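Side-chain contacts in YerB protein (Bacillus subtilis, PDB 2PSB), which is a putative membrane-attached lipoprotein of unknown function that interacts with PcrA, an interaction not essential for viability or repair of UV-induced lesions: residues S84-E87 / Y88-T91; Y188-N191 / N192-N195. All blocks are in the same frame, centred on the assembly; numbering follows the deposited sequence.

Contact 1: S84-E87 / Y88-T91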
# COMPACT_ATOMS: atom_id res chain seq x y z
N SER A 84 8.37 -5.61 8.74
CA SER A 84 7.71 -6.89 9.01
C SER A 84 6.39 -7.11 8.30
O SER A 84 5.62 -6.18 8.08
CB SER A 84 7.48 -7.03 10.52
OG SER A 84 8.72 -7.16 11.18
N ALA A 85 6.11 -8.37 7.98
CA ALA A 85 4.88 -8.74 7.30
C ALA A 85 3.77 -9.09 8.29
O ALA A 85 4.05 -9.59 9.39
CB ALA A 85 5.13 -9.92 6.38
N ARG A 86 2.53 -8.81 7.90
CA ARG A 86 1.36 -9.10 8.72
C ARG A 86 0.40 -9.87 7.84
O ARG A 86 0.44 -9.75 6.62
CB ARG A 86 0.72 -7.79 9.21
CG ARG A 86 1.54 -7.06 10.25
CD ARG A 86 1.65 -7.90 11.52
NE ARG A 86 3.01 -7.89 12.07
CZ ARG A 86 3.55 -6.84 12.69
NH1 ARG A 86 2.86 -5.72 12.84
NH2 ARG A 86 4.79 -6.92 13.14
N GLU A 87 -0.46 -10.68 8.46
CA GLU A 87 -1.42 -11.47 7.70
C GLU A 87 -2.20 -10.65 6.69
O GLU A 87 -2.20 -10.98 5.51
CB GLU A 87 -2.40 -12.18 8.64
CG GLU A 87 -1.84 -13.43 9.29
CD GLU A 87 -1.54 -13.24 10.76
OE1 GLU A 87 -0.89 -12.23 11.12
OE2 GLU A 87 -1.94 -14.11 11.56
N TYR A 88 -2.85 -9.59 7.15
CA TYR A 88 -3.63 -8.75 6.25
C TYR A 88 -2.82 -8.25 5.05
O TYR A 88 -3.38 -8.03 3.99
CB TYR A 88 -4.29 -7.57 6.99
CG TYR A 88 -3.50 -6.97 8.12
CD1 TYR A 88 -3.58 -7.50 9.42
CD2 TYR A 88 -2.72 -5.84 7.93
CE1 TYR A 88 -2.90 -6.92 10.48
CE2 TYR A 88 -2.03 -5.25 8.98
CZ TYR A 88 -2.13 -5.80 10.26
OH TYR A 88 -1.48 -5.21 11.32
N PHE A 89 -1.51 -8.08 5.21
CA PHE A 89 -0.69 -7.63 4.08
C PHE A 89 -0.47 -8.77 3.08
O PHE A 89 -0.44 -8.55 1.87
CB PHE A 89 0.65 -7.08 4.57
CG PHE A 89 0.55 -5.71 5.18
CD1 PHE A 89 -0.05 -4.67 4.47
CD2 PHE A 89 1.06 -5.45 6.45
CE1 PHE A 89 -0.16 -3.39 5.03
CE2 PHE A 89 0.97 -4.18 7.01
CZ PHE A 89 0.36 -3.14 6.30
N VAL A 90 -0.32 -9.99 3.58
CA VAL A 90 -0.13 -11.13 2.69
C VAL A 90 -1.39 -11.25 1.85
O VAL A 90 -1.33 -11.42 0.63
CB VAL A 90 0.07 -12.44 3.48
CG1 VAL A 90 0.12 -13.62 2.52
CG2 VAL A 90 1.34 -12.38 4.30
N THR A 91 -2.53 -11.13 2.51
CA THR A 91 -3.83 -11.22 1.85
C THR A 91 -4.01 -10.13 0.79
O THR A 91 -4.55 -10.38 -0.29
CB THR A 91 -4.96 -11.09 2.90
OG1 THR A 91 -4.78 -12.09 3.91
CG2 THR A 91 -6.32 -11.27 2.26
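Arg86 O and Glu87 O receive the amide N-H groups of Val90 and Thr91 in the first turn of helix 87-94, with Arg86 at its N-cap position. The bond from Val90 N to Arg86 O measures 3.1 Å and is somewhat bent at the hydrogen; a weak second bond reaches the same oxygen from Phe89 N. Glu87 O is gripped twice by one residue. Thr91 N meets Glu87 O almost straight at 3.0 Å, while Thr91 OG1 donates to that oxygen from 3.2 Å, well above the carbonyl plane. This hydroxyl stands beside its own backbone N (chi1 -56°), a torsion that turns it back to the carbonyl one turn earlier. Before the helix, Ser84 OG bonds weakly to His103 O and the Ala85 backbone pairs with Gly104 and Ser106, joining the entry loop to the loop that follows strand 99-102. Weak bonds also engage Glu87 OE1, with Ser106 OG, and Tyr88 OH, with Leu59 O. The Arg86 and Tyr88 side chains run alongside in the same direction, guanidinium and ring planes 76° apart. Phe89 extends the packing to Phe100 and Leu68, with Tyr88 CD2 over the centre of one face of its ring. Against Tyr88, a CH-pi contact puts Arg86 CB 3.8 Å from the ring centroid, 18° off the normal.

Contact 2: Y188-N191 / N192-N195; sequences YGTN and NVTN
Tyr188 N donates to Asn195 O across 2.7 Å, with a nearly straight N-H...O angle of 170°. Beside this bond Tyr188 CB and Asn195 CB meet at 3.8 Å, so the side chains touch near their roots. With CG beside the backbone N (chi1 -77°), the tyrosine ring leads away from this pairing toward Glu57, Leu59 and Thr65; its hydroxyl is held by hydrogen bonds with Ile297 O and Asn296 OD1. Gly189 N adds a longer, weak bond to the same Asn195 oxygen. At Gly189 the two backbones come close: Gly189 CA lies 3.8 Å from Thr194 CA and 3.3 Å from Val193 O, a closeness that goes with the absence of a side chain at this glycine. Residues 188-195 form the loop of a beta-hairpin that links strands 183-187 and 196-202, antiparallel neighbours in a six-stranded sheet; the two halves of the loop run 167° apart. Farther out, Thr190 N makes a weak bond to Val193 O, short at 2.6 Å but strongly bent. Methyl meets methyl here as the two side chains cross: Thr190 CG2 and Val193 CG2 are 3.2 Å apart, tighter than usual van der Waals contact. Thr190 CG2 sits between its backbone N and carbonyl carbon, because OG1 takes the place anti to N. Asn192 OD1 also approaches Thr190 CG2, to 3.6 Å, its side chain alongside that of Thr190. Asn191 and Asn192 form the exposed tip.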
# COMPACT_ATOMS: atom_id res chain seq x y z
N TYR A 188 -5.06 8.22 13.25
CA TYR A 188 -4.83 6.87 13.76
C TYR A 188 -4.39 6.93 15.21
O TYR A 188 -4.57 5.96 15.95
CB TYR A 188 -3.74 6.16 12.95
CG TYR A 188 -4.17 5.64 11.60
CD1 TYR A 188 -3.75 6.26 10.42
CD2 TYR A 188 -4.97 4.51 11.50
CE1 TYR A 188 -4.11 5.74 9.17
CE2 TYR A 188 -5.33 3.98 10.26
CZ TYR A 188 -4.90 4.59 9.11
OH TYR A 188 -5.23 4.02 7.90
N GLY A 189 -3.81 8.05 15.62
CA GLY A 189 -3.35 8.20 16.98
C GLY A 189 -4.42 8.03 18.04
O GLY A 189 -5.61 7.98 17.74
N THR A 190 -3.99 7.92 19.30
CA THR A 190 -4.91 7.77 20.42
C THR A 190 -4.69 8.86 21.47
O THR A 190 -4.08 9.90 21.20
CB THR A 190 -4.75 6.39 21.11
OG1 THR A 190 -5.79 6.22 22.07
CG2 THR A 190 -3.41 6.30 21.81
N ASN A 191 -5.18 8.62 22.68
CA ASN A 191 -5.07 9.55 23.80
C ASN A 191 -3.73 10.27 23.96
O ASN A 191 -3.70 11.48 24.15
CB ASN A 191 -5.43 8.84 25.10
CG ASN A 191 -6.93 8.71 25.29
OD1 ASN A 191 -7.62 8.05 24.51
ND2 ASN A 191 -7.44 9.34 26.34
N ASN A 192 -2.63 9.52 23.92
CA ASN A 192 -1.32 10.14 24.09
C ASN A 192 -0.50 10.18 22.80
O ASN A 192 0.22 11.16 22.55
CB ASN A 192 -0.54 9.41 25.20
CG ASN A 192 -0.57 7.90 25.06
OD1 ASN A 192 -1.62 7.31 24.78
ND2 ASN A 192 0.57 7.26 25.27
N VAL A 193 -0.61 9.14 21.98
CA VAL A 193 0.12 9.11 20.72
C VAL A 193 -0.71 9.70 19.60
O VAL A 193 -1.94 9.57 19.58
CB VAL A 193 0.53 7.67 20.34
CG1 VAL A 193 1.40 7.07 21.43
CG2 VAL A 193 -0.71 6.82 20.11
N THR A 194 -0.05 10.35 18.66
CA THR A 194 -0.73 10.96 17.52
C THR A 194 -0.17 10.42 16.20
O THR A 194 1.02 10.13 16.08
CB THR A 194 -0.58 12.51 17.57
OG1 THR A 194 -1.41 13.11 16.56
CG2 THR A 194 0.86 12.91 17.34
N ASN A 195 -1.06 10.27 15.22
CA ASN A 195 -0.71 9.78 13.89
C ASN A 195 -1.78 10.35 12.97
O ASN A 195 -2.84 9.75 12.78
CB ASN A 195 -0.72 8.25 13.87
CG ASN A 195 -0.11 7.66 12.60
OD1 ASN A 195 0.01 6.44 12.47
ND2 ASN A 195 0.28 8.52 11.67

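Contact 1, in the N-terminal part of the protein, precedes contact 2, in the C-terminal part, along the chain. Their centres lie about 23 Å apart and their nearest atoms about 9 Å apart, so the two do not touch. The centre of contact 1 lies about 11 Å from the centre of the chain, whereas that of contact 2 is farther out, at about 21 Å. Strands 54-59 and 65-71 relate them: Leu59 meets a tyrosine from each, receiving a weak bond at its carbonyl from Tyr88 and side-chain packing from Tyr188, while contact 1 reaches Arg66 and Leu68 and contact 2 reaches Thr65. The function is unknown, so neither contact can be placed relative to an active site.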